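Local coordinates for Exo-poly-alpha-D-galacturonosidase (Thermotoga maritima, PDB 3JUR), which probably hydrolyses the alpha-linked galacturonic acid chains of pectin from their ends, as an exo-acting polygalacturonase of glycosyl hydrolase family 28, at residues L15-E20 with C246-I251; V28-F33 with L62-G67; I358-D363 with D398-I403. All blocks are in the same frame, centred on the assembly; numbering follows the deposited sequence.

The three contacts are spread along one elongated parallel beta-helix. Contact 2, near one end, pairs strand 27-29 with strand 60-64; contact 3 lies about 50 Å from it, centre to centre, on the other side of the chain's centre. Contact 1 sits between, its centre about 30 Å from that of contact 2 and 28 Å from that of contact 3, and no two of them touch. Along the chain contact 2 is nested within the loop that contact 1 closes, since 28-67 lies between 15-20 and 246-251; helix 6-16 is followed by strand 27-29, while contact 3 follows later. The N-terminal segment therefore packs against a middle coil before the chain enters the solenoid at its end.

Contact 1 of 3, residues L15-E20 with C246-I251; sequences LNHVRE and CKYMLI
Tyr-248 meets His-17 with one face of its ring, and this is where 246-251 first touches the segment that leaves helix 6-16. His-17 CB stands over the middle of the phenol ring, 3.5 Å from the centroid of the Tyr-248 ring and only 7° off its normal, a well-centred CH-pi contact. Both side chains run side by side and point the same way, and the imidazole follows the phenol outward, its plane inclined by 32° to that of the tyrosine, an oblique pairing. The Tyr-248 hydroxyl ends above the rim of the imidazole, with OH 3.8 Å from His-17 ND1; that nitrogen is bonded to Glu-13 O, and the hydroxyl to Glu-13 OE2, so one helix residue ties down both polar ends. Tyr-282 meets the tyrosine ring nearly parallel. Cut back to alanine, the residue would take away the aromatic platform of His-17 CB and is likely to leave the Glu-13 carboxylate without its hydroxyl mate.

At Tyr-248 the chain turns a corner, passing from one face of the right-handed parallel beta-helix to the next, as the coils of family 28 enzymes do. Val-18 packs at that corner and just beyond it: its CG2 lies 3.7 Å from Tyr-248 O and 4.2 Å from Tyr-248 CB, and also approaches Met-249 N. Met-249 sends its own side chain the other way, toward Ile-241 and Pro-218 within the coil. Leu-250 then turns back to the N-terminal segment, its CB 4.2 Å from Val-18 CG1. The two valine methyls divide the work, because CG1 lies anti to the backbone N (chi1 152°) and reaches the leucine while CG2 serves the corner. Leu-250 also touches Leu-284 and Arg-286 of strand 280-291.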
# COMPACT_ATOMS: atom_id res chain seq x y z
N LEU D 15 -27.75 0.65 -27.57
CA LEU D 15 -27.39 0.03 -28.85
C LEU D 15 -28.60 -0.55 -29.61
O LEU D 15 -28.57 -0.66 -30.84
CB LEU D 15 -26.31 -1.05 -28.66
CG LEU D 15 -24.92 -0.54 -28.24
CD1 LEU D 15 -24.05 -1.65 -27.69
CD2 LEU D 15 -24.22 0.17 -29.41
N ASN D 16 -29.65 -0.91 -28.88
CA ASN D 16 -30.87 -1.42 -29.51
C ASN D 16 -31.72 -0.34 -30.18
O ASN D 16 -32.57 -0.65 -31.01
CB ASN D 16 -31.72 -2.21 -28.50
CG ASN D 16 -31.16 -3.61 -28.24
OD1 ASN D 16 -30.45 -4.18 -29.07
ND2 ASN D 16 -31.49 -4.17 -27.08
N HIS D 17 -31.49 0.92 -29.83
CA HIS D 17 -32.28 2.02 -30.38
C HIS D 17 -31.42 3.06 -31.11
O HIS D 17 -31.82 4.21 -31.31
CB HIS D 17 -33.15 2.65 -29.28
CG HIS D 17 -34.15 1.69 -28.70
ND1 HIS D 17 -33.95 1.04 -27.50
CD2 HIS D 17 -35.34 1.25 -29.18
CE1 HIS D 17 -34.99 0.26 -27.25
NE2 HIS D 17 -35.84 0.36 -28.26
N VAL D 18 -30.24 2.63 -31.52
CA VAL D 18 -29.32 3.47 -32.27
C VAL D 18 -29.04 2.80 -33.62
O VAL D 18 -28.69 1.62 -33.68
CB VAL D 18 -28.03 3.74 -31.44
CG1 VAL D 18 -26.84 3.99 -32.34
CG2 VAL D 18 -28.23 4.91 -30.49
N ARG D 19 -29.24 3.54 -34.71
CA ARG D 19 -28.85 3.08 -36.05
C ARG D 19 -28.61 4.20 -37.04
O ARG D 19 -29.25 5.26 -36.96
CB ARG D 19 -29.84 2.05 -36.63
CG ARG D 19 -31.26 2.52 -36.81
CD ARG D 19 -32.03 1.64 -37.82
NE ARG D 19 -31.90 0.20 -37.57
CZ ARG D 19 -32.48 -0.46 -36.57
NH1 ARG D 19 -33.25 0.18 -35.70
NH2 ARG D 19 -32.29 -1.76 -36.43
N GLU D 20 -27.68 3.96 -37.96
CA GLU D 20 -27.35 4.89 -39.05
C GLU D 20 -28.58 5.30 -39.85
O GLU D 20 -29.47 4.47 -40.09
CB GLU D 20 -26.36 4.22 -40.01
CG GLU D 20 -24.92 4.20 -39.56
CD GLU D 20 -24.00 3.61 -40.62
OE1 GLU D 20 -24.22 3.87 -41.84
OE2 GLU D 20 -23.05 2.89 -40.25
N CYS D 246 -31.21 15.08 -25.36
CA CYS D 246 -31.18 14.03 -26.37
C CYS D 246 -31.42 12.65 -25.77
O CYS D 246 -31.13 12.42 -24.60
CB CYS D 246 -29.84 14.05 -27.12
SG CYS D 246 -29.67 15.50 -28.16
N LYS D 247 -31.95 11.75 -26.59
CA LYS D 247 -32.27 10.39 -26.17
C LYS D 247 -31.71 9.38 -27.19
O LYS D 247 -31.92 9.55 -28.39
CB LYS D 247 -33.79 10.22 -26.04
CG LYS D 247 -34.22 8.93 -25.36
CD LYS D 247 -35.74 8.84 -25.19
CE LYS D 247 -36.14 7.51 -24.57
NZ LYS D 247 -37.60 7.41 -24.25
N TYR D 248 -31.03 8.35 -26.70
CA TYR D 248 -30.40 7.32 -27.54
C TYR D 248 -29.33 7.90 -28.44
O TYR D 248 -29.58 8.24 -29.60
CB TYR D 248 -31.43 6.53 -28.37
CG TYR D 248 -32.48 5.82 -27.56
CD1 TYR D 248 -32.13 4.86 -26.61
CD2 TYR D 248 -33.84 6.08 -27.76
CE1 TYR D 248 -33.10 4.20 -25.86
CE2 TYR D 248 -34.82 5.42 -27.03
CZ TYR D 248 -34.44 4.49 -26.07
OH TYR D 248 -35.39 3.83 -25.33
N MET D 249 -28.14 8.04 -27.87
CA MET D 249 -27.01 8.61 -28.57
C MET D 249 -25.77 7.78 -28.32
O MET D 249 -25.55 7.28 -27.21
CB MET D 249 -26.80 10.06 -28.13
CG MET D 249 -25.65 10.78 -28.82
SD MET D 249 -25.77 12.55 -28.56
CE MET D 249 -24.17 13.08 -29.14
N LEU D 250 -24.96 7.64 -29.37
CA LEU D 250 -23.67 6.98 -29.29
C LEU D 250 -22.57 7.93 -29.73
O LEU D 250 -22.67 8.58 -30.77
CB LEU D 250 -23.65 5.71 -30.16
CG LEU D 250 -22.32 5.00 -30.38
CD1 LEU D 250 -21.73 4.46 -29.06
CD2 LEU D 250 -22.49 3.88 -31.41
N ILE D 251 -21.53 8.03 -28.90
CA ILE D 251 -20.33 8.79 -29.23
C ILE D 251 -19.18 7.81 -29.05
O ILE D 251 -18.91 7.36 -27.93
CB ILE D 251 -20.11 10.01 -28.28
CG1 ILE D 251 -21.31 10.96 -28.32
CG2 ILE D 251 -18.81 10.73 -28.64
CD1 ILE D 251 -21.37 11.97 -27.15

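Contact 2 of 3, residues V28-F33 with L62-G67; sequences VNLLDF and LIVPEG
Val-28 pairs with Leu-62, and Asn-29 with Ile-63, as parallel neighbours near the end of the beta-helix, where strands 27-29 and 60-64 are joined through helix 44-57 in a beta-alpha-beta unit. Two backbone bonds hold the pairing: Ile-63 N donates to Val-28 O at 2.9 Å and almost straight, 178° at the hydrogen, and Leu-30 N donates to Ile-63 O at 3.0 Å. Ile-63 thus gives and receives between two residues of 28-33, as a parallel register requires.

Apolar contacts surround these bonds. On the face bearing Val-28 and Leu-62, Leu-30 crosses Leu-62 at a slant, CD1 to CD1 at 4.0 Å, and the helix packs over them through Leu-54, Phe-47 and Ala-50. Leu-30 CD2 comes more loosely to Val-64 CG1, and the exposed Leu-31 lays its CD1 3.8 Å from Pro-65 CG.

The polar side chain is Asn-29, on the face with Ile-63. Its CG lies anti to the backbone N (chi1 -164°), which carries the amide across Ile-63 with ND2 4.0 Å from Ile-63 CG2. From there it closes an Asx turn as the strand gives way to a 3-10 turn: Leu-31 N donates at 3.1 Å to an in-plane lone pair of Asn-29 OD1, which also lies 3.7 Å from Pro-65 CG.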
# COMPACT_ATOMS: atom_id res chain seq x y z
N VAL D 28 -24.92 14.48 -55.86
CA VAL D 28 -24.51 15.59 -56.72
C VAL D 28 -23.21 16.20 -56.18
O VAL D 28 -22.91 16.10 -54.98
CB VAL D 28 -25.62 16.67 -56.87
CG1 VAL D 28 -25.47 17.38 -58.20
CG2 VAL D 28 -27.01 16.05 -56.81
N ASN D 29 -22.43 16.81 -57.07
CA ASN D 29 -21.14 17.42 -56.73
C ASN D 29 -21.27 18.94 -56.64
O ASN D 29 -21.86 19.58 -57.51
CB ASN D 29 -20.09 17.03 -57.77
CG ASN D 29 -18.67 17.28 -57.31
OD1 ASN D 29 -18.31 18.40 -56.94
ND2 ASN D 29 -17.84 16.24 -57.34
N LEU D 30 -20.68 19.51 -55.58
CA LEU D 30 -20.76 20.95 -55.32
C LEU D 30 -20.20 21.83 -56.44
O LEU D 30 -20.65 22.96 -56.63
CB LEU D 30 -20.07 21.30 -53.99
CG LEU D 30 -20.30 22.72 -53.48
CD1 LEU D 30 -21.74 22.91 -53.00
CD2 LEU D 30 -19.32 23.09 -52.38
N LEU D 31 -19.22 21.31 -57.18
CA LEU D 31 -18.60 22.03 -58.30
C LEU D 31 -19.53 22.19 -59.50
O LEU D 31 -19.21 22.93 -60.44
CB LEU D 31 -17.29 21.36 -58.73
CG LEU D 31 -16.11 21.36 -57.75
CD1 LEU D 31 -14.98 20.54 -58.32
CD2 LEU D 31 -15.64 22.78 -57.42
N ASP D 32 -20.67 21.51 -59.47
CA ASP D 32 -21.67 21.64 -60.52
C ASP D 32 -22.66 22.78 -60.22
O ASP D 32 -23.65 22.96 -60.93
CB ASP D 32 -22.42 20.31 -60.74
CG ASP D 32 -21.49 19.18 -61.17
OD1 ASP D 32 -20.69 19.38 -62.11
OD2 ASP D 32 -21.57 18.09 -60.57
N PHE D 33 -22.38 23.54 -59.16
CA PHE D 33 -23.25 24.63 -58.73
C PHE D 33 -22.51 25.96 -58.52
O PHE D 33 -22.92 26.78 -57.70
CB PHE D 33 -24.04 24.23 -57.48
CG PHE D 33 -24.92 23.04 -57.68
CD1 PHE D 33 -26.22 23.19 -58.15
CD2 PHE D 33 -24.46 21.76 -57.39
CE1 PHE D 33 -27.05 22.09 -58.34
CE2 PHE D 33 -25.28 20.65 -57.58
CZ PHE D 33 -26.58 20.81 -58.05
N LEU D 62 -24.38 15.10 -50.91
CA LEU D 62 -23.72 16.27 -51.48
C LEU D 62 -22.22 16.11 -51.31
O LEU D 62 -21.71 16.10 -50.18
CB LEU D 62 -24.23 17.57 -50.82
CG LEU D 62 -23.51 18.91 -51.07
CD1 LEU D 62 -23.29 19.20 -52.55
CD2 LEU D 62 -24.25 20.07 -50.42
N ILE D 63 -21.51 15.97 -52.42
CA ILE D 63 -20.06 15.76 -52.38
C ILE D 63 -19.31 17.09 -52.43
O ILE D 63 -19.45 17.86 -53.38
CB ILE D 63 -19.59 14.79 -53.50
CG1 ILE D 63 -20.14 13.38 -53.25
CG2 ILE D 63 -18.06 14.75 -53.60
CD1 ILE D 63 -20.19 12.50 -54.48
N VAL D 64 -18.54 17.35 -51.38
CA VAL D 64 -17.63 18.49 -51.31
C VAL D 64 -16.22 17.95 -51.53
O VAL D 64 -15.64 17.35 -50.61
CB VAL D 64 -17.71 19.22 -49.94
CG1 VAL D 64 -16.81 20.44 -49.93
CG2 VAL D 64 -19.15 19.60 -49.60
N PRO D 65 -15.65 18.14 -52.73
CA PRO D 65 -14.35 17.56 -53.06
C PRO D 65 -13.17 18.34 -52.47
O PRO D 65 -13.37 19.27 -51.68
CB PRO D 65 -14.33 17.63 -54.60
CG PRO D 65 -15.18 18.79 -54.94
CD PRO D 65 -16.20 18.95 -53.84
N GLU D 66 -11.95 17.93 -52.84
CA GLU D 66 -10.71 18.62 -52.48
C GLU D 66 -10.82 20.13 -52.74
O GLU D 66 -11.46 20.57 -53.70
CB GLU D 66 -9.54 18.03 -53.28
CG GLU D 66 -8.23 18.83 -53.30
CD GLU D 66 -7.42 18.63 -54.59
OE1 GLU D 66 -8.00 18.72 -55.69
OE2 GLU D 66 -6.19 18.38 -54.50
N GLY D 67 -10.19 20.92 -51.87
CA GLY D 67 -10.16 22.37 -51.99
C GLY D 67 -10.62 23.03 -50.71
O GLY D 67 -11.02 22.34 -49.76

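Contact 3 of 3, residues I358-D363 with D398-I403; sequences INLRYD and DYVKDI
Ile-358 and Leu-360 project toward Val-400 and Ile-403, and the contact they make is buried and almost wholly apolar; no hydrogen bond crosses it. Leu-360 CD1 makes the closest approach, 3.5 Å from Val-400 CG2. The same valine methyl and its twin CG1 receive Ile-358 CG2, each at 4.1 Å, so it sits against both prongs of the valine fork, while Leu-360 CD1 presses on CG2 alone. Ile-358 splits its reach: with CG1 anti to the carbonyl carbon (chi1 -54°), its longer arm runs past Val-400 CG1 to meet Ile-403 tip to tip, CD1 to CD1 at 3.7 Å. Val-373 and Ile-392 from the adjoining strands 372-379 and 388-393 fill in around these side chains.

A mixed contact borders the apolar one. Leu-360 CD2 lies across the buried Asp-398 at about a right angle, 3.7 Å from both the backbone O and the carboxylate OD2 of Asp-398, in van der Waals contact.

Polar bonds do not cross the contact: some close within a segment, others go to neighbouring parts of the chain. Asn-359, turned away from 398-403, takes the N-H of Arg-361 on its OD1 at 2.9 Å, an Asx turn in which the donor stands 59° above the carbonyl plane. The turn falls where the chain leaves strand 357-359. Arg-361 forms a salt bridge with Glu-420, and Lys-401 NZ folds back onto Tyr-399 O.

Strands 357-359 and 400-406 belong to separate sheets, and with no backbone bond between them they meet through inward-pointing aliphatic side chains, the stacked hydrophobic interior of a parallel beta-helix.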
# COMPACT_ATOMS: atom_id res chain seq x y z
N ILE D 358 -17.74 16.28 -8.15
CA ILE D 358 -19.18 16.50 -8.07
C ILE D 358 -19.42 17.76 -7.26
O ILE D 358 -19.00 17.85 -6.10
CB ILE D 358 -19.95 15.29 -7.47
CG1 ILE D 358 -19.62 14.01 -8.24
CG2 ILE D 358 -21.47 15.56 -7.48
CD1 ILE D 358 -20.27 12.76 -7.68
N ASN D 359 -20.05 18.74 -7.90
CA ASN D 359 -20.20 20.07 -7.32
C ASN D 359 -21.64 20.57 -7.40
O ASN D 359 -22.20 20.71 -8.51
CB ASN D 359 -19.25 21.05 -8.02
CG ASN D 359 -19.26 22.44 -7.39
OD1 ASN D 359 -19.76 22.64 -6.28
ND2 ASN D 359 -18.71 23.41 -8.11
N LEU D 360 -22.25 20.83 -6.24
CA LEU D 360 -23.62 21.34 -6.21
C LEU D 360 -23.65 22.84 -5.90
O LEU D 360 -24.71 23.38 -5.56
CB LEU D 360 -24.50 20.56 -5.23
CG LEU D 360 -25.17 19.27 -5.73
CD1 LEU D 360 -24.15 18.18 -6.06
CD2 LEU D 360 -26.19 18.78 -4.71
N ARG D 361 -22.50 23.50 -6.03
CA ARG D 361 -22.37 24.94 -5.79
C ARG D 361 -21.85 25.68 -7.02
O ARG D 361 -21.14 26.68 -6.89
CB ARG D 361 -21.44 25.20 -4.61
CG ARG D 361 -21.94 24.70 -3.28
CD ARG D 361 -20.78 24.47 -2.35
NE ARG D 361 -21.04 23.36 -1.45
CZ ARG D 361 -20.19 22.92 -0.52
NH1 ARG D 361 -19.01 23.51 -0.37
NH2 ARG D 361 -20.53 21.90 0.26
N TYR D 362 -22.20 25.19 -8.20
CA TYR D 362 -21.74 25.77 -9.46
C TYR D 362 -22.05 27.27 -9.59
O TYR D 362 -23.18 27.69 -9.36
CB TYR D 362 -22.36 25.02 -10.63
CG TYR D 362 -21.82 25.45 -11.96
CD1 TYR D 362 -20.55 25.04 -12.38
CD2 TYR D 362 -22.56 26.28 -12.80
CE1 TYR D 362 -20.03 25.45 -13.59
CE2 TYR D 362 -22.05 26.68 -14.03
CZ TYR D 362 -20.79 26.26 -14.41
OH TYR D 362 -20.28 26.65 -15.62
N ASP D 363 -21.02 28.04 -9.96
CA ASP D 363 -21.08 29.52 -10.06
C ASP D 363 -21.44 30.24 -8.76
O ASP D 363 -21.73 31.44 -8.77
CB ASP D 363 -22.01 30.00 -11.20
CG ASP D 363 -21.38 29.90 -12.59
OD1 ASP D 363 -20.20 29.53 -12.71
OD2 ASP D 363 -22.09 30.21 -13.58
N ASP D 398 -29.26 18.99 0.97
CA ASP D 398 -29.26 18.23 -0.28
C ASP D 398 -27.93 17.49 -0.45
O ASP D 398 -27.05 17.92 -1.19
CB ASP D 398 -29.54 19.16 -1.48
CG ASP D 398 -29.79 18.43 -2.78
OD1 ASP D 398 -29.96 17.18 -2.78
OD2 ASP D 398 -29.80 19.11 -3.83
N TYR D 399 -27.78 16.38 0.27
CA TYR D 399 -26.59 15.55 0.16
C TYR D 399 -26.45 14.94 -1.23
O TYR D 399 -27.46 14.58 -1.85
CB TYR D 399 -26.66 14.41 1.18
CG TYR D 399 -26.05 14.69 2.54
CD1 TYR D 399 -26.38 15.83 3.26
CD2 TYR D 399 -25.17 13.77 3.12
CE1 TYR D 399 -25.83 16.07 4.53
CE2 TYR D 399 -24.62 14.01 4.39
CZ TYR D 399 -24.96 15.15 5.08
OH TYR D 399 -24.41 15.38 6.31
N VAL D 400 -25.21 14.81 -1.70
CA VAL D 400 -24.87 13.91 -2.80
C VAL D 400 -25.01 12.46 -2.26
O VAL D 400 -24.46 12.12 -1.21
CB VAL D 400 -23.44 14.17 -3.32
CG1 VAL D 400 -23.09 13.26 -4.49
CG2 VAL D 400 -23.30 15.61 -3.78
N LYS D 401 -25.79 11.64 -2.96
CA LYS D 401 -26.13 10.31 -2.45
C LYS D 401 -25.65 9.20 -3.37
O LYS D 401 -25.57 9.37 -4.59
CB LYS D 401 -27.64 10.17 -2.26
CG LYS D 401 -28.24 11.09 -1.19
CD LYS D 401 -29.73 11.27 -1.43
CE LYS D 401 -30.39 12.21 -0.41
NZ LYS D 401 -30.14 13.66 -0.69
N ASP D 402 -25.34 8.05 -2.76
CA ASP D 402 -25.09 6.80 -3.50
C ASP D 402 -23.99 6.93 -4.57
O ASP D 402 -24.20 6.62 -5.75
CB ASP D 402 -26.41 6.28 -4.11
CG ASP D 402 -26.30 4.85 -4.62
OD1 ASP D 402 -25.58 4.02 -4.00
OD2 ASP D 402 -26.96 4.54 -5.64
N ILE D 403 -22.82 7.41 -4.16
CA ILE D 403 -21.67 7.44 -5.03
C ILE D 403 -20.81 6.24 -4.68
O ILE D 403 -20.43 6.05 -3.52
CB ILE D 403 -20.83 8.76 -4.88
CG1 ILE D 403 -21.72 10.01 -4.92
CG2 ILE D 403 -19.73 8.81 -5.94
CD1 ILE D 403 -22.55 10.20 -6.21